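Local coordinates for MmcQ/YjbR family DNA-binding protein (Pseudomonas syringae pv. tomato, PDB 3H9X), which is of uncharacterized function but probably binds DNA through a double-wing fold, at residues V59-V71 / A83-N97. Sequence-based numbering, arbitrary orientation.
Sequences VDVIDLKVQPELV and AYHMNKEHWITVLLN
Lys65 and Trp91 face each other as a non-hydrogen-bonded pair where antiparallel strands 59-65 and 91-95 meet, and they illustrate how an indole on a sheet face is held between an aliphatic chain and a methyl group. Lys65 CB sits over the six-membered ring of Trp91, 3.8 Å from its centroid, a CH-pi contact, while the CE methyl of selenomethionine Met86 covers the opposite face. On the same side of the sheet, Thr93 OG1 donates to Asp63 OD1 at 2.7 Å, reaching it from above the carboxylate plane. With OG1 anti to its own carbonyl carbon (chi1 -69°), Thr93 OG1 also accepts from Tyr84 N at 2.8 Å, and this hydroxyl joins the loop before the strand to buried Asp63. Farther along, Leu95 CD2 packs on Val61 CG1 at 3.7 Å. Along the backbone, Ile62 pairs with Val94 and Leu64 with Ile92 through two bonds each; Val66 N to His90 O continues the pairing at one end and Leu96 N to Asp60 O at the other. Ile62 turns to the other face against Ile109, and Leu64 against Leu108 and Ile109, of helix 102-115. Strands 39-47 and 80-82 flank the pair, making it the interior of an antiparallel sheet.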
ATOM      1  N   VAL A  59      12.356  -3.771  -2.522  1.00 36.05           N
ATOM      2  CA  VAL A  59      11.634  -2.506  -2.284  1.00 34.79           C
ATOM      3  C   VAL A  59      10.461  -2.715  -1.295  1.00 37.42           C
ATOM      4  O   VAL A  59       9.922  -3.820  -1.176  1.00 36.41           O
ATOM      5  CB  VAL A  59      11.043  -1.903  -3.598  1.00 29.81           C
ATOM      6  CG1 VAL A  59      12.159  -1.413  -4.506  1.00 34.89           C
ATOM      7  CG2 VAL A  59      10.194  -2.932  -4.321  1.00 30.23           C
ATOM      8  N   ASP A  60      10.084  -1.671  -0.567  1.00 35.85           N
ATOM      9  CA  ASP A  60       8.951  -1.775   0.343  1.00 39.83           C
ATOM     10  C   ASP A  60       7.824  -0.982  -0.284  1.00 39.30           C
ATOM     11  O   ASP A  60       7.985   0.201  -0.574  1.00 37.68           O
ATOM     12  CB  ASP A  60       9.282  -1.212   1.726  1.00 52.16           C
ATOM     13  CG  ASP A  60       9.783  -2.279   2.685  1.00 63.38           C
ATOM     14  OD1 ASP A  60      10.211  -3.356   2.202  1.00 62.43           O
ATOM     15  OD2 ASP A  60       9.753  -2.031   3.918  1.00 58.07           O
ATOM     16  N   VAL A  61       6.685  -1.640  -0.487  1.00 32.02           N
ATOM     17  CA  VAL A  61       5.526  -1.015  -1.120  1.00 27.23           C
ATOM     18  C   VAL A  61       4.247  -1.228  -0.306  1.00 29.40           C
ATOM     19  O   VAL A  61       4.173  -2.133   0.514  1.00 26.42           O
ATOM     20  CB  VAL A  61       5.335  -1.584  -2.585  1.00 24.31           C
ATOM     21  CG1 VAL A  61       6.656  -1.536  -3.326  1.00 28.15           C
ATOM     22  CG2 VAL A  61       4.818  -3.033  -2.551  1.00 11.56           C
ATOM     23  N   ILE A  62       3.256  -0.367  -0.514  1.00 28.59           N
ATOM     24  CA  ILE A  62       1.976  -0.529   0.154  1.00 30.82           C
ATOM     25  C   ILE A  62       0.911  -0.514  -0.924  1.00 31.53           C
ATOM     26  O   ILE A  62       0.992   0.251  -1.891  1.00 25.27           O
ATOM     27  CB  ILE A  62       1.633   0.589   1.143  1.00 23.53           C
ATOM     28  CG1 ILE A  62       1.805   1.940   0.471  1.00 30.21           C
ATOM     29  CG2 ILE A  62       2.446   0.423   2.411  1.00 30.91           C
ATOM     30  CD1 ILE A  62       1.230   3.078   1.242  1.00 29.32           C
ATOM     31  N   ASP A  63      -0.081  -1.382  -0.761  1.00 35.31           N
ATOM     32  CA  ASP A  63      -1.184  -1.468  -1.699  1.00 34.25           C
ATOM     33  C   ASP A  63      -2.370  -0.794  -1.061  1.00 29.29           C
ATOM     34  O   ASP A  63      -2.691  -1.044   0.103  1.00 32.85           O
ATOM     35  CB  ASP A  63      -1.481  -2.919  -2.026  1.00 37.15           C
ATOM     36  CG  ASP A  63      -0.636  -3.421  -3.176  1.00 44.76           C
ATOM     37  OD1 ASP A  63       0.521  -2.964  -3.326  1.00 48.88           O
ATOM     38  OD2 ASP A  63      -1.116  -4.283  -3.930  1.00 50.16           O
ATOM     39  N   LEU A  64      -3.001   0.073  -1.843  1.00 22.25           N
ATOM     40  CA  LEU A  64      -4.146   0.859  -1.409  1.00 31.35           C
ATOM     41  C   LEU A  64      -5.292   0.711  -2.393  1.00 30.30           C
ATOM     42  O   LEU A  64      -5.068   0.512  -3.578  1.00 33.98           O
ATOM     43  CB  LEU A  64      -3.728   2.332  -1.294  1.00 31.51           C
ATOM     44  CG  LEU A  64      -3.214   2.868   0.053  1.00 41.33           C
ATOM     45  CD1 LEU A  64      -2.341   1.855   0.761  1.00 30.51           C
ATOM     46  CD2 LEU A  64      -2.457   4.165  -0.186  1.00 41.68           C
ATOM     47  N   LYS A  65      -6.524   0.804  -1.911  1.00 39.73           N
ATOM     48  CA  LYS A  65      -7.684   0.669  -2.792  1.00 41.26           C
ATOM     49  C   LYS A  65      -8.126   2.034  -3.289  1.00 38.41           C
ATOM     50  O   LYS A  65      -8.158   3.002  -2.537  1.00 36.67           O
ATOM     51  CB  LYS A  65      -8.829  -0.004  -2.039  1.00 50.45           C
ATOM     52  CG  LYS A  65     -10.005  -0.456  -2.889  1.00 56.39           C
ATOM     53  CD  LYS A  65     -11.087  -1.046  -1.978  1.00 61.77           C
ATOM     54  CE  LYS A  65     -11.633  -2.373  -2.494  1.00 63.58           C
ATOM     55  NZ  LYS A  65     -12.167  -2.289  -3.884  1.00 64.12           N
ATOM     56  N   VAL A  66      -8.459   2.118  -4.565  1.00 39.31           N
ATOM     57  CA  VAL A  66      -8.894   3.385  -5.117  1.00 35.37           C
ATOM     58  C   VAL A  66     -10.091   3.150  -6.009  1.00 40.87           C
ATOM     59  O   VAL A  66     -10.488   2.006  -6.241  1.00 44.60           O
ATOM     60  CB  VAL A  66      -7.772   4.065  -5.936  1.00 38.06           C
ATOM     61  CG1 VAL A  66      -6.522   4.229  -5.070  1.00 43.08           C
ATOM     62  CG2 VAL A  66      -7.445   3.253  -7.166  1.00 35.22           C
ATOM     63  N   GLN A  67     -10.686   4.233  -6.489  1.00 44.37           N
ATOM     64  CA  GLN A  67     -11.828   4.126  -7.380  1.00 45.08           C
ATOM     65  C   GLN A  67     -11.318   3.772  -8.773  1.00 45.84           C
ATOM     66  O   GLN A  67     -10.411   4.414  -9.301  1.00 44.18           O
ATOM     67  CB  GLN A  67     -12.593   5.438  -7.400  1.00 49.32           C
ATOM     68  CG  GLN A  67     -13.237   5.765  -6.075  1.00 60.95           C
ATOM     69  CD  GLN A  67     -12.999   7.203  -5.662  1.00 76.15           C
ATOM     70  OE1 GLN A  67     -13.470   8.140  -6.312  1.00 73.11           O
ATOM     71  NE2 GLN A  67     -12.248   7.388  -4.577  1.00 79.39           N
ATOM     72  N   PRO A  68     -11.907   2.740  -9.389  1.00 48.65           N
ATOM     73  CA  PRO A  68     -11.514   2.284 -10.724  1.00 48.01           C
ATOM     74  C   PRO A  68     -11.267   3.372 -11.785  1.00 51.77           C
ATOM     75  O   PRO A  68     -10.463   3.169 -12.696  1.00 55.04           O
ATOM     76  CB  PRO A  68     -12.640   1.321 -11.100  1.00 48.10           C
ATOM     77  CG  PRO A  68     -13.823   1.851 -10.308  1.00 49.35           C
ATOM     78  CD  PRO A  68     -13.187   2.135  -8.983  1.00 41.08           C
ATOM     79  N   GLU A  69     -11.932   4.524 -11.688  1.00 54.31           N
ATOM     80  CA  GLU A  69     -11.702   5.573 -12.689  1.00 52.18           C
ATOM     81  C   GLU A  69     -10.449   6.399 -12.391  1.00 48.60           C
ATOM     82  O   GLU A  69     -10.080   7.276 -13.169  1.00 47.20           O
ATOM     83  CB  GLU A  69     -12.929   6.497 -12.818  1.00 52.50           C
ATOM     84  CG  GLU A  69     -13.163   7.488 -11.675  1.00 54.32           C
ATOM     85  CD  GLU A  69     -14.078   6.954 -10.587  1.00 58.97           C
ATOM     86  OE1 GLU A  69     -14.551   7.771  -9.767  1.00 60.34           O
ATOM     87  OE2 GLU A  69     -14.324   5.727 -10.539  1.00 52.81           O
ATOM     88  N   LEU A  70      -9.793   6.115 -11.267  1.00 48.36           N
ATOM     89  CA  LEU A  70      -8.581   6.838 -10.895  1.00 45.72           C
ATOM     90  C   LEU A  70      -7.313   6.004 -11.050  1.00 43.96           C
ATOM     91  O   LEU A  70      -6.209   6.540 -11.034  1.00 40.90           O
ATOM     92  CB  LEU A  70      -8.686   7.340  -9.458  1.00 37.46           C
ATOM     93  CG  LEU A  70      -9.779   8.377  -9.237  1.00 39.50           C
ATOM     94  CD1 LEU A  70      -9.907   8.666  -7.762  1.00 33.98           C
ATOM     95  CD2 LEU A  70      -9.461   9.650 -10.016  1.00 28.17           C
ATOM     96  N   VAL A  71      -7.471   4.693 -11.206  1.00 45.68           N
ATOM     97  CA  VAL A  71      -6.316   3.811 -11.348  1.00 43.15           C
ATOM     98  C   VAL A  71      -5.442   4.174 -12.541  1.00 42.45           C
ATOM     99  O   VAL A  71      -4.214   4.127 -12.457  1.00 42.77           O
ATOM    100  CB  VAL A  71      -6.750   2.343 -11.478  1.00 36.87           C
ATOM    101  CG1 VAL A  71      -5.535   1.453 -11.667  1.00 33.77           C
ATOM    102  CG2 VAL A  71      -7.508   1.919 -10.245  1.00 24.43           C
ATOM    103  N   ALA A  83      -1.252  -2.558  -9.318  1.00 46.14           N
ATOM    104  CA  ALA A  83      -1.415  -3.384  -8.129  1.00 47.95           C
ATOM    105  C   ALA A  83      -0.668  -4.711  -8.207  1.00 46.65           C
ATOM    106  O   ALA A  83      -0.791  -5.451  -9.177  1.00 51.56           O
ATOM    107  CB  ALA A  83      -2.889  -3.638  -7.871  1.00 52.58           C
ATOM    108  N   TYR A  84       0.102  -5.000  -7.166  1.00 39.46           N
ATOM    109  CA  TYR A  84       0.858  -6.234  -7.086  1.00 35.76           C
ATOM    110  C   TYR A  84       0.175  -7.160  -6.086  1.00 37.66           C
ATOM    111  O   TYR A  84      -0.033  -6.784  -4.937  1.00 35.68           O
ATOM    112  CB  TYR A  84       2.277  -5.946  -6.617  1.00 46.62           C
ATOM    113  CG  TYR A  84       3.118  -7.191  -6.486  1.00 47.33           C
ATOM    114  CD1 TYR A  84       3.563  -7.876  -7.617  1.00 42.00           C
ATOM    115  CD2 TYR A  84       3.445  -7.703  -5.228  1.00 47.39           C
ATOM    116  CE1 TYR A  84       4.311  -9.039  -7.500  1.00 53.26           C
ATOM    117  CE2 TYR A  84       4.190  -8.868  -5.098  1.00 49.15           C
ATOM    118  CZ  TYR A  84       4.616  -9.531  -6.239  1.00 57.20           C
ATOM    119  OH  TYR A  84       5.322 -10.701  -6.121  1.00 65.79           O
ATOM    120  N   HIS A  85      -0.152  -8.372  -6.531  1.00 38.43           N
ATOM    121  CA  HIS A  85      -0.828  -9.381  -5.711  1.00 43.53           C
ATOM    122  C   HIS A  85      -2.257  -8.988  -5.340  1.00 44.02           C
ATOM    123  O   HIS A  85      -2.878  -9.615  -4.481  1.00 45.94           O
ATOM    124  CB  HIS A  85      -0.053  -9.689  -4.416  1.00 57.91           C
ATOM    125  CG  HIS A  85       0.974 -10.777  -4.550  1.00 69.02           C
ATOM    126  ND1 HIS A  85       1.485 -11.446  -3.455  1.00 76.23           N
ATOM    127  CD2 HIS A  85       1.633 -11.260  -5.628  1.00 64.21           C
ATOM    128  CE1 HIS A  85       2.421 -12.290  -3.857  1.00 78.05           C
ATOM    129  NE2 HIS A  85       2.531 -12.195  -5.169  1.00 73.19           N
HETATM  130  N   MSE A  86      -2.774  -7.950  -5.982  1.00 37.99           N
HETATM  131  CA  MSE A  86      -4.134  -7.516  -5.724  1.00 39.49           C
HETATM  132  C   MSE A  86      -4.770  -7.227  -7.063  1.00 38.89           C
HETATM  133  O   MSE A  86      -4.081  -7.215  -8.081  1.00 46.46           O
HETATM  134  CB  MSE A  86      -4.152  -6.261  -4.852  1.00 44.41           C
HETATM  135  CG  MSE A  86      -3.595  -6.471  -3.451  1.00 53.59           C
HETATM  136 SE   MSE A  86      -4.727  -7.618  -2.361  1.00 67.34          SE
HETATM  137  CE  MSE A  86      -5.714  -6.235  -1.409  1.00 66.60           C
ATOM    138  N   ASN A  87      -6.079  -6.996  -7.059  1.00 38.86           N
ATOM    139  CA  ASN A  87      -6.825  -6.716  -8.281  1.00 42.90           C
ATOM    140  C   ASN A  87      -6.394  -5.393  -8.900  1.00 42.79           C
ATOM    141  O   ASN A  87      -6.509  -4.335  -8.276  1.00 45.97           O
ATOM    142  CB  ASN A  87      -8.315  -6.689  -7.971  1.00 41.30           C
ATOM    143  CG  ASN A  87      -9.151  -6.537  -9.207  1.00 30.51           C
ATOM    144  OD1 ASN A  87      -9.207  -5.469  -9.819  1.00 31.48           O
ATOM    145  ND2 ASN A  87      -9.806  -7.616  -9.598  1.00 39.56           N
ATOM    146  N   LYS A  88      -5.926  -5.441 -10.141  1.00 39.88           N
ATOM    147  CA  LYS A  88      -5.433  -4.231 -10.779  1.00 41.82           C
ATOM    148  C   LYS A  88      -6.447  -3.120 -11.095  1.00 44.35           C
ATOM    149  O   LYS A  88      -6.068  -1.949 -11.211  1.00 45.63           O
ATOM    150  CB  LYS A  88      -4.642  -4.614 -12.034  1.00 39.93           C
ATOM    151  CG  LYS A  88      -3.600  -5.714 -11.806  1.00 40.77           C
ATOM    152  CD  LYS A  88      -2.347  -5.419 -12.635  1.00 47.75           C
ATOM    153  CE  LYS A  88      -1.519  -6.678 -12.999  1.00 51.38           C
ATOM    154  NZ  LYS A  88      -2.153  -7.585 -14.068  1.00 55.94           N
ATOM    155  N   GLU A  89      -7.725  -3.466 -11.222  1.00 39.79           N
ATOM    156  CA  GLU A  89      -8.737  -2.461 -11.531  1.00 45.84           C
ATOM    157  C   GLU A  89      -9.230  -1.717 -10.293  1.00 44.28           C
ATOM    158  O   GLU A  89      -9.917  -0.697 -10.395  1.00 46.39           O
ATOM    159  CB  GLU A  89      -9.912  -3.122 -12.246  1.00 53.03           C
ATOM    160  CG  GLU A  89      -9.569  -3.634 -13.626  1.00 66.12           C
ATOM    161  CD  GLU A  89     -10.638  -4.539 -14.188  1.00 79.27           C
ATOM    162  OE1 GLU A  89     -11.809  -4.095 -14.274  1.00 75.01           O
ATOM    163  OE2 GLU A  89     -10.305  -5.696 -14.538  1.00 86.14           O
ATOM    164  N   HIS A  90      -8.871  -2.224  -9.118  1.00 42.67           N
ATOM    165  CA  HIS A  90      -9.292  -1.605  -7.869  1.00 38.54           C
ATOM    166  C   HIS A  90      -8.149  -1.234  -6.929  1.00 40.25           C
ATOM    167  O   HIS A  90      -8.336  -0.416  -6.010  1.00 37.87           O
ATOM    168  CB  HIS A  90     -10.258  -2.530  -7.149  1.00 37.99           C
ATOM    169  CG  HIS A  90     -11.578  -2.651  -7.830  1.00 36.26           C
ATOM    170  ND1 HIS A  90     -12.574  -1.711  -7.686  1.00 41.90           N
ATOM    171  CD2 HIS A  90     -12.053  -3.579  -8.690  1.00 34.52           C
ATOM    172  CE1 HIS A  90     -13.610  -2.058  -8.429  1.00 43.04           C
ATOM    173  NE2 HIS A  90     -13.320  -3.188  -9.047  1.00 42.56           N
ATOM    174  N   TRP A  91      -6.975  -1.828  -7.150  1.00 31.10           N
ATOM    175  CA  TRP A  91      -5.838  -1.540  -6.286  1.00 34.97           C
ATOM    176  C   TRP A  91      -4.674  -0.855  -6.986  1.00 36.25           C
ATOM    177  O   TRP A  91      -4.542  -0.891  -8.209  1.00 34.64           O
ATOM    178  CB  TRP A  91      -5.363  -2.811  -5.557  1.00 30.56           C
ATOM    179  CG  TRP A  91      -6.387  -3.334  -4.551  1.00 37.21           C
ATOM    180  CD1 TRP A  91      -7.551  -3.994  -4.838  1.00 37.11           C
ATOM    181  CD2 TRP A  91      -6.382  -3.143  -3.127  1.00 34.83           C
ATOM    182  NE1 TRP A  91      -8.270  -4.214  -3.691  1.00 37.81           N
ATOM    183  CE2 TRP A  91      -7.576  -3.701  -2.625  1.00 40.93           C
ATOM    184  CE3 TRP A  91      -5.488  -2.545  -2.227  1.00 36.99           C
ATOM    185  CZ2 TRP A  91      -7.899  -3.687  -1.261  1.00 42.41           C
ATOM    186  CZ3 TRP A  91      -5.808  -2.529  -0.867  1.00 37.95           C
ATOM    187  CH2 TRP A  91      -7.002  -3.095  -0.401  1.00 40.89           C
ATOM    188  N   ILE A  92      -3.845  -0.221  -6.162  1.00 31.68           N
ATOM    189  CA  ILE A  92      -2.681   0.548  -6.567  1.00 25.90           C
ATOM    190  C   ILE A  92      -1.527   0.164  -5.672  1.00 28.66           C
ATOM    191  O   ILE A  92      -1.730  -0.148  -4.506  1.00 24.26           O
ATOM    192  CB  ILE A  92      -2.999   2.040  -6.390  1.00 29.53           C
ATOM    193  CG1 ILE A  92      -3.731   2.530  -7.617  1.00 38.46           C
ATOM    194  CG2 ILE A  92      -1.765   2.855  -6.210  1.00 34.48           C
ATOM    195  CD1 ILE A  92      -2.902   2.339  -8.848  1.00 48.27           C
ATOM    196  N   THR A  93      -0.317   0.169  -6.216  1.00 30.27           N
ATOM    197  CA  THR A  93       0.860  -0.175  -5.420  1.00 34.61           C
ATOM    198  C   THR A  93       1.732   1.068  -5.332  1.00 31.59           C
ATOM    199  O   THR A  93       2.223   1.546  -6.346  1.00 32.96           O
ATOM    200  CB  THR A  93       1.686  -1.326  -6.067  1.00 30.34           C
ATOM    201  OG1 THR A  93       0.953  -2.555  -5.990  1.00 32.49           O
ATOM    202  CG2 THR A  93       3.027  -1.499  -5.353  1.00 27.24           C
ATOM    203  N   VAL A  94       1.911   1.601  -4.127  1.00 32.69           N
ATOM    204  CA  VAL A  94       2.737   2.793  -3.953  1.00 33.87           C
ATOM    205  C   VAL A  94       4.095   2.392  -3.402  1.00 29.27           C
ATOM    206  O   VAL A  94       4.206   1.660  -2.421  1.00 32.92           O
ATOM    207  CB  VAL A  94       2.078   3.848  -3.008  1.00 26.05           C
ATOM    208  CG1 VAL A  94       2.958   5.089  -2.918  1.00 24.65           C
ATOM    209  CG2 VAL A  94       0.707   4.240  -3.536  1.00 27.09           C
ATOM    210  N   LEU A  95       5.134   2.884  -4.054  1.00 34.58           N
ATOM    211  CA  LEU A  95       6.486   2.569  -3.649  1.00 38.71           C
ATOM    212  C   LEU A  95       6.952   3.451  -2.481  1.00 40.57           C
ATOM    213  O   LEU A  95       6.973   4.678  -2.602  1.00 35.87           O
ATOM    214  CB  LEU A  95       7.396   2.714  -4.865  1.00 36.49           C
ATOM    215  CG  LEU A  95       8.871   2.378  -4.737  1.00 43.92           C
ATOM    216  CD1 LEU A  95       9.622   3.594  -4.252  1.00 41.45           C
ATOM    217  CD2 LEU A  95       9.052   1.175  -3.812  1.00 43.88           C
ATOM    218  N   LEU A  96       7.287   2.814  -1.349  1.00 39.51           N
ATOM    219  CA  LEU A  96       7.769   3.517  -0.156  1.00 37.17           C
ATOM    220  C   LEU A  96       9.243   3.831  -0.330  1.00 37.03           C
ATOM    221  O   LEU A  96       9.959   3.092  -0.998  1.00 36.37           O
ATOM    222  CB  LEU A  96       7.594   2.676   1.115  1.00 30.83           C
ATOM    223  CG  LEU A  96       6.184   2.369   1.610  1.00 28.34           C
ATOM    224  CD1 LEU A  96       6.242   1.678   2.966  1.00 28.59           C
ATOM    225  CD2 LEU A  96       5.408   3.652   1.710  1.00 23.33           C
ATOM    226  N   ASN A  97       9.692   4.908   0.308  1.00 40.89           N
ATOM    227  CA  ASN A  97      11.072   5.376   0.201  1.00 45.18           C
ATOM    228  C   ASN A  97      11.181   5.767  -1.263  1.00 44.15           C
ATOM    229  O   ASN A  97      12.237   5.619  -1.886  1.00 40.08           O
ATOM    230  CB  ASN A  97      12.098   4.274   0.534  1.00 39.79           C
ATOM    231  CG  ASN A  97      11.927   3.700   1.934  1.00 51.04           C
ATOM    232  OD1 ASN A  97      11.158   2.756   2.148  1.00 54.46           O
ATOM    233  ND2 ASN A  97      12.641   4.271   2.898  1.00 40.09           N
TER